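Local atomic coordinates of regulatory protein PcrH (PDB entry 2XCB), a protein that binds the chaperone-binding region of the translocator protein PopD and probably acts as its type III secretion chaperone. Residues 84-89 / 114-119; 108-113 / 131-136. One frame throughout, in Å; residues are numbered along the deposited sequence.

Contact 1. Residues 84-89 / 114-119; sequences NEPRFP and ALAAAQ
Pro86 and Leu115 bring the two backbones within 5.1 Å, CA to CA, where the turn leading into helix 87-98 passes the last part of helix 102-117. Apolar packing fills the middle: Pro86 CB rests on Ala116 CB at 3.8 Å, and it also touches the backbone N of that alanine and Leu115 CB. Leu115 spreads along the turn, its CD1 lying 3.5 Å from Glu85 O, and the same methyl meets Pro89 CG at 4.0 Å, the two side chains crossing at about a right angle. A single hydrogen bond joins the segments. Gln119 NE2 donates to Asn84 O at 2.8 Å, nearly straight at 163°. The oxygen lies in the plane of the Gln119 amide, whereas the donor is tilted 25° from the carbonyl plane of Asn84. With CG beside the backbone N (chi1 -56°) and the chain extended beyond it, Gln119 carries its amide across to the turn; NE2 also makes a weak bond to Leu115 O at 3.0 Å, so the amide reaches both the turn and its own helix end. Behind the turn, Glu85 caps the start of the next helix, its OE2 taking Arg87 N at 2.9 Å through the anti lone pair. Arg87 answers side-on: NE goes to that same OE2 and NH2 to OE1 at 2.7 Å, both from above the carboxylate plane. Arg87 also hydrogen-bonds the bound peptide. The chemistry implies a division of labour: an apolar patch and one amide bond fix the turn against helix 102-117, while a carboxylate gripped by three N-H groups orients a guanidinium that faces the peptide.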
ATOM      1  N   ASN A  84      11.626  15.017  20.026  1.00 22.54           N
ATOM      2  CA  ASN A  84      12.225  16.253  19.469  1.00 25.13           C
ATOM      3  C   ASN A  84      11.437  16.925  18.307  1.00 24.56           C
ATOM      4  O   ASN A  84      11.709  18.044  17.926  1.00 21.65           O
ATOM      5  CB  ASN A  84      13.643  15.959  18.993  1.00 23.71           C
ATOM      6  CG  ASN A  84      14.602  15.806  20.163  1.00 28.33           C
ATOM      7  OD1 ASN A  84      14.389  16.467  21.190  1.00 29.28           O
ATOM      8  ND2 ASN A  84      15.607  14.903  20.056  1.00 21.40           N
ATOM      9  N   GLU A  85      10.472  16.198  17.747  1.00 23.23           N
ATOM     10  CA  GLU A  85       9.768  16.667  16.542  1.00 22.00           C
ATOM     11  C   GLU A  85       8.696  17.704  16.879  1.00 21.82           C
ATOM     12  O   GLU A  85       7.670  17.395  17.538  1.00 19.84           O
ATOM     13  CB  GLU A  85       9.185  15.429  15.801  1.00 22.43           C
ATOM     14  CG  GLU A  85       8.201  15.708  14.712  1.00 21.55           C
ATOM     15  CD  GLU A  85       8.902  16.444  13.612  1.00 27.31           C
ATOM     16  OE1 GLU A  85       9.762  15.830  12.917  1.00 29.05           O
ATOM     17  OE2 GLU A  85       8.602  17.650  13.506  1.00 20.78           O
ATOM     18  N   PRO A  86       8.908  18.944  16.412  1.00 21.70           N
ATOM     19  CA  PRO A  86       8.001  20.087  16.670  1.00 20.38           C
ATOM     20  C   PRO A  86       6.674  19.964  15.933  1.00 20.29           C
ATOM     21  O   PRO A  86       5.678  20.558  16.389  1.00 20.77           O
ATOM     22  CB  PRO A  86       8.805  21.290  16.147  1.00 20.46           C
ATOM     23  CG  PRO A  86       9.691  20.666  15.083  1.00 23.07           C
ATOM     24  CD  PRO A  86      10.129  19.380  15.716  1.00 21.46           C
ATOM     25  N   ARG A  87       6.599  19.187  14.832  1.00 18.88           N
ATOM     26  CA  ARG A  87       5.343  19.072  14.083  0.99 17.64           C
ATOM     27  C   ARG A  87       4.198  18.483  14.895  1.00 18.75           C
ATOM     28  O   ARG A  87       3.065  18.871  14.706  1.00 19.32           O
ATOM     29  CB  ARG A  87       5.502  18.307  12.783  1.00 18.63           C
ATOM     30  CG  ARG A  87       6.170  19.164  11.733  1.00 19.76           C
ATOM     31  CD  ARG A  87       6.687  18.375  10.426  1.00 22.68           C
ATOM     32  NE  ARG A  87       7.807  17.493  10.739  1.00 25.33           N
ATOM     33  CZ  ARG A  87       8.456  16.717   9.847  1.00 29.67           C
ATOM     34  NH1 ARG A  87       8.050  16.653   8.571  1.00 27.19           N
ATOM     35  NH2 ARG A  87       9.496  15.973  10.250  1.00 28.33           N
ATOM     36  N   PHE A  88       4.491  17.524  15.754  1.00 17.30           N
ATOM     37  CA  PHE A  88       3.444  16.915  16.546  1.00 17.29           C
ATOM     38  C   PHE A  88       2.728  17.945  17.400  1.00 16.68           C
ATOM     39  O   PHE A  88       1.530  18.075  17.275  1.00 18.50           O
ATOM     40  CB  PHE A  88       4.022  15.754  17.361  1.00 17.38           C
ATOM     41  CG  PHE A  88       4.410  14.530  16.482  1.00 20.38           C
ATOM     42  CD1 PHE A  88       3.430  13.865  15.715  1.00 21.30           C
ATOM     43  CD2 PHE A  88       5.759  14.143  16.354  1.00 22.28           C
ATOM     44  CE1 PHE A  88       3.744  12.717  14.931  1.00 21.74           C
ATOM     45  CE2 PHE A  88       6.136  13.040  15.557  1.00 23.77           C
ATOM     46  CZ  PHE A  88       5.102  12.305  14.827  1.00 25.61           C
ATOM     47  N   PRO A  89       3.440  18.662  18.312  1.00 16.35           N
ATOM     48  CA  PRO A  89       2.609  19.550  19.191  1.00 16.19           C
ATOM     49  C   PRO A  89       2.069  20.737  18.408  1.00 15.91           C
ATOM     50  O   PRO A  89       1.026  21.225  18.669  1.00 14.78           O
ATOM     51  CB  PRO A  89       3.637  20.042  20.244  1.00 15.55           C
ATOM     52  CG  PRO A  89       4.991  19.647  19.735  1.00 16.30           C
ATOM     53  CD  PRO A  89       4.738  18.371  18.940  1.00 13.90           C
ATOM     54  N   ALA A 114       9.445  25.559  21.518  1.00 20.42           N
ATOM     55  CA  ALA A 114      10.651  25.074  22.204  1.00 22.94           C
ATOM     56  C   ALA A 114      11.387  24.024  21.358  1.00 23.35           C
ATOM     57  O   ALA A 114      12.624  24.112  21.210  1.00 24.37           O
ATOM     58  CB  ALA A 114      10.277  24.510  23.530  1.00 20.98           C
ATOM     59  N   LEU A 115      10.641  23.051  20.792  1.00 23.00           N
ATOM     60  CA  LEU A 115      11.303  21.989  19.996  1.00 22.82           C
ATOM     61  C   LEU A 115      11.877  22.588  18.733  1.00 21.93           C
ATOM     62  O   LEU A 115      13.010  22.277  18.359  1.00 21.96           O
ATOM     63  CB  LEU A 115      10.356  20.821  19.660  1.00 22.77           C
ATOM     64  CG  LEU A 115       9.762  20.100  20.870  1.00 25.17           C
ATOM     65  CD1 LEU A 115       8.879  18.940  20.475  1.00 24.64           C
ATOM     66  CD2 LEU A 115      10.893  19.519  21.655  1.00 26.74           C
ATOM     67  N   ALA A 116      11.113  23.459  18.070  1.00 21.67           N
ATOM     68  CA  ALA A 116      11.596  24.020  16.796  1.00 23.20           C
ATOM     69  C   ALA A 116      12.772  24.963  17.064  1.00 24.44           C
ATOM     70  O   ALA A 116      13.728  24.955  16.301  1.00 24.70           O
ATOM     71  CB  ALA A 116      10.458  24.714  15.975  1.00 23.01           C
ATOM     72  N   ALA A 117      12.753  25.720  18.181  1.00 24.36           N
ATOM     73  CA  ALA A 117      13.907  26.614  18.482  1.00 25.71           C
ATOM     74  C   ALA A 117      15.254  25.865  18.623  1.00 25.56           C
ATOM     75  O   ALA A 117      16.301  26.421  18.353  1.00 25.99           O
ATOM     76  CB  ALA A 117      13.643  27.524  19.740  1.00 24.10           C
ATOM     77  N   ALA A 118      15.230  24.617  19.052  1.00 26.02           N
ATOM     78  CA  ALA A 118      16.455  23.905  19.259  1.00 28.16           C
ATOM     79  C   ALA A 118      17.087  23.319  17.955  1.00 31.12           C
ATOM     80  O   ALA A 118      18.124  22.673  18.026  1.00 31.42           O
ATOM     81  CB  ALA A 118      16.230  22.814  20.262  1.00 29.17           C
ATOM     82  N   GLN A 119      16.442  23.486  16.799  1.00 33.38           N
ATOM     83  CA  GLN A 119      16.897  22.806  15.567  1.00 36.73           C
ATOM     84  C   GLN A 119      16.894  23.750  14.371  1.00 38.26           C
ATOM     85  O   GLN A 119      15.846  24.228  13.992  1.00 38.81           O
ATOM     86  CB  GLN A 119      16.029  21.552  15.311  1.00 37.63           C
ATOM     87  CG  GLN A 119      16.035  20.564  16.511  1.00 41.26           C
ATOM     88  CD  GLN A 119      14.899  19.524  16.507  1.00 47.19           C
ATOM     89  OE1 GLN A 119      14.804  18.714  15.566  1.00 49.14           O
ATOM     90  NE2 GLN A 119      14.043  19.521  17.584  1.00 42.52           N
TER

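Contact 2. Residues 108-113 / 131-136; sequences GFYSAR and AMLEAV
Phe109 and Leu133 sit where two consecutive helices, 102-117 and 123-140, pack as an antiparallel pair; the short segments run 154° apart in direction, with axes 8.8 Å apart at their closest approach. The Phe109 ring takes the central place. Met132 CB stands almost squarely over one of its faces, 3.4 Å from the ring centroid and 5° off the normal, a CH-pi contact. Bends at chi2 and chi3 carry the rest of Met132 out past the perimeter of the ring on that same side, so that CE approaches Phe109 CZ at 3.9 Å while SD makes an oblique Met-aromatic contact. Val136 comes from another direction, its CG2 meeting the ring edge at CE2, 3.8 Å away. Phe109 is further held by Phe90 of helix 87-98, whose ring packs edge-to-face with it.

Toward the more exposed side, Leu133 serves three partners. Its CB meets Phe109 CB at 4.0 Å, and CD2 reaches the edge of the Tyr110 ring at CD1. The same methyl lies over one face of the Arg113 guanidinium, 3.4 Å from NH2, giving that charged group an apolar floor. No hydrogen bond crosses the contact. Successive helices packed antiparallel in this way are characteristic of the tetratricopeptide-type fold of type III secretion chaperones, to which this protein probably belongs.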
ATOM      1  N   GLY A 108       0.419  23.294  23.153  1.00 19.93           N
ATOM      2  CA  GLY A 108       1.045  22.685  21.937  1.00 21.82           C
ATOM      3  C   GLY A 108       1.981  23.658  21.236  1.00 19.40           C
ATOM      4  O   GLY A 108       3.095  23.267  20.796  1.00 19.75           O
ATOM      5  N   PHE A 109       1.505  24.895  21.064  1.00 19.49           N
ATOM      6  CA  PHE A 109       2.296  25.924  20.311  1.00 19.77           C
ATOM      7  C   PHE A 109       3.535  26.291  21.154  1.00 19.14           C
ATOM      8  O   PHE A 109       4.600  26.494  20.620  1.00 19.59           O
ATOM      9  CB  PHE A 109       1.467  27.191  20.025  1.00 20.01           C
ATOM     10  CG  PHE A 109       0.418  27.011  18.937  1.00 20.99           C
ATOM     11  CD1 PHE A 109       0.749  26.426  17.723  1.00 22.71           C
ATOM     12  CD2 PHE A 109      -0.894  27.416  19.152  1.00 20.17           C
ATOM     13  CE1 PHE A 109      -0.224  26.222  16.701  1.00 23.57           C
ATOM     14  CE2 PHE A 109      -1.855  27.268  18.135  1.00 24.00           C
ATOM     15  CZ  PHE A 109      -1.513  26.645  16.909  1.00 20.96           C
ATOM     16  N   TYR A 110       3.382  26.371  22.469  1.00 18.14           N
ATOM     17  CA  TYR A 110       4.531  26.533  23.408  1.00 19.10           C
ATOM     18  C   TYR A 110       5.617  25.426  23.260  1.00 18.56           C
ATOM     19  O   TYR A 110       6.832  25.715  22.974  1.00 20.17           O
ATOM     20  CB  TYR A 110       3.940  26.573  24.819  1.00 19.38           C
ATOM     21  CG  TYR A 110       4.953  26.889  25.943  1.00 21.93           C
ATOM     22  CD1 TYR A 110       5.375  28.231  26.203  1.00 20.58           C
ATOM     23  CD2 TYR A 110       5.451  25.852  26.735  1.00 24.84           C
ATOM     24  CE1 TYR A 110       6.300  28.532  27.255  1.00 21.83           C
ATOM     25  CE2 TYR A 110       6.395  26.117  27.793  1.00 23.78           C
ATOM     26  CZ  TYR A 110       6.779  27.455  28.054  1.00 22.88           C
ATOM     27  OH  TYR A 110       7.685  27.661  29.075  1.00 22.46           O
ATOM     28  N   SER A 111       5.183  24.152  23.360  1.00 18.89           N
ATOM     29  CA  SER A 111       6.097  23.008  23.139  0.50 18.13           C
ATOM     30  C   SER A 111       6.706  23.054  21.755  1.00 19.04           C
ATOM     31  O   SER A 111       7.906  22.856  21.617  1.00 19.49           O
ATOM     32  CB  SER A 111       5.386  21.677  23.333  0.50 18.74           C
ATOM     33  OG  SER A 111       4.989  21.549  24.682  0.50 15.57           O
ATOM     34  N   ALA A 112       5.877  23.324  20.738  1.00 18.82           N
ATOM     35  CA  ALA A 112       6.384  23.364  19.348  1.00 19.14           C
ATOM     36  C   ALA A 112       7.439  24.431  19.195  1.00 21.36           C
ATOM     37  O   ALA A 112       8.449  24.244  18.477  1.00 20.58           O
ATOM     38  CB  ALA A 112       5.210  23.594  18.339  1.00 18.04           C
ATOM     39  N   ARG A 113       7.215  25.583  19.853  1.00 21.30           N
ATOM     40  CA  ARG A 113       8.233  26.616  19.709  1.00 21.92           C
ATOM     41  C   ARG A 113       9.531  26.153  20.354  1.00 20.11           C
ATOM     42  O   ARG A 113      10.577  26.309  19.785  1.00 18.59           O
ATOM     43  CB  ARG A 113       7.818  28.034  20.232  1.00 21.69           C
ATOM     44  CG  ARG A 113       9.034  29.020  20.049  1.00 26.51           C
ATOM     45  CD  ARG A 113       8.836  30.503  20.463  1.00 33.71           C
ATOM     46  NE  ARG A 113       8.383  30.592  21.831  1.00 36.01           N
ATOM     47  CZ  ARG A 113       7.770  31.646  22.353  1.00 39.96           C
ATOM     48  NH1 ARG A 113       7.567  32.726  21.614  1.00 42.27           N
ATOM     49  NH2 ARG A 113       7.346  31.602  23.611  1.00 37.84           N
ATOM     50  N   ALA A 131       4.270  32.875  16.665  1.00 26.41           N
ATOM     51  CA  ALA A 131       3.131  33.712  16.202  1.00 26.61           C
ATOM     52  C   ALA A 131       1.774  33.165  16.659  1.00 27.23           C
ATOM     53  O   ALA A 131       0.904  33.919  17.188  1.00 26.36           O
ATOM     54  CB  ALA A 131       3.134  33.893  14.660  1.00 26.42           C
ATOM     55  N   MET A 132       1.571  31.854  16.453  1.00 26.57           N
ATOM     56  CA  MET A 132       0.342  31.206  16.919  1.00 25.80           C
ATOM     57  C   MET A 132       0.174  31.255  18.428  1.00 25.43           C
ATOM     58  O   MET A 132      -0.943  31.491  18.954  1.00 24.62           O
ATOM     59  CB  MET A 132       0.234  29.739  16.393  1.00 25.70           C
ATOM     60  CG  MET A 132       0.006  29.631  14.882  1.00 30.12           C
ATOM     61  SD  MET A 132      -1.401  30.653  14.349  1.00 30.37           S
ATOM     62  CE  MET A 132      -2.819  29.772  15.058  1.00 29.89           C
ATOM     63  N   LEU A 133       1.254  31.011  19.158  1.00 23.85           N
ATOM     64  CA  LEU A 133       1.161  31.119  20.604  1.00 25.85           C
ATOM     65  C   LEU A 133       0.677  32.514  21.045  1.00 25.98           C
ATOM     66  O   LEU A 133      -0.211  32.644  21.888  1.00 25.82           O
ATOM     67  CB  LEU A 133       2.532  30.806  21.258  1.00 24.83           C
ATOM     68  CG  LEU A 133       2.577  30.945  22.801  1.00 26.66           C
ATOM     69  CD1 LEU A 133       1.616  30.007  23.484  1.00 28.80           C
ATOM     70  CD2 LEU A 133       4.030  30.748  23.285  1.00 26.45           C
ATOM     71  N   GLU A 134       1.271  33.536  20.459  1.00 27.00           N
ATOM     72  CA  GLU A 134       0.915  34.939  20.775  1.00 29.78           C
ATOM     73  C   GLU A 134      -0.590  35.173  20.473  1.00 28.94           C
ATOM     74  O   GLU A 134      -1.314  35.807  21.270  1.00 28.72           O
ATOM     75  CB  GLU A 134       1.747  35.893  19.910  1.00 29.91           C
ATOM     76  CG  GLU A 134       3.271  35.947  20.221  1.00 38.24           C
ATOM     77  CD  GLU A 134       4.028  37.029  19.356  1.00 49.71           C
ATOM     78  OE1 GLU A 134       5.206  36.781  18.959  1.00 53.95           O
ATOM     79  OE2 GLU A 134       3.439  38.112  19.045  1.00 51.68           O
ATOM     80  N   ALA A 135      -1.050  34.625  19.319  1.00 28.21           N
ATOM     81  CA  ALA A 135      -2.443  34.768  18.910  1.00 27.77           C
ATOM     82  C   ALA A 135      -3.346  34.138  19.912  1.00 27.21           C
ATOM     83  O   ALA A 135      -4.349  34.738  20.306  1.00 27.47           O
ATOM     84  CB  ALA A 135      -2.706  34.171  17.502  1.00 26.47           C
ATOM     85  N   VAL A 136      -3.000  32.929  20.363  1.00 26.80           N
ATOM     86  CA  VAL A 136      -3.833  32.234  21.324  1.00 25.86           C
ATOM     87  C   VAL A 136      -3.872  32.900  22.705  1.00 27.13           C
ATOM     88  O   VAL A 136      -4.907  32.957  23.374  1.00 26.41           O
ATOM     89  CB  VAL A 136      -3.351  30.727  21.495  1.00 27.54           C
ATOM     90  CG1 VAL A 136      -4.012  30.104  22.723  1.00 24.75           C
ATOM     91  CG2 VAL A 136      -3.692  29.895  20.249  1.00 25.92           C
TER

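Overall arrangement
The two contacts lie on the same side of the chain's centre, with centres about 11 Å apart, and share helix 102-117. Along the chain their segments alternate: 84-89, 108-113, 114-119, then 131-136. Contact 1 thus ties helix 102-117 back to the turn that leads into helix 87-98, and contact 2 ties it forward to helix 123-140. They also touch directly, Pro89 CB lying 3.3 Å from Gly108 O and Pro86 O 3.6 Å from Ala112 CB. As a worked example of solenoid building, one helix is packed against both its predecessor and its successor, and the chain of neighbours extends from the peptide-binding Arg87 to the C-terminal helix.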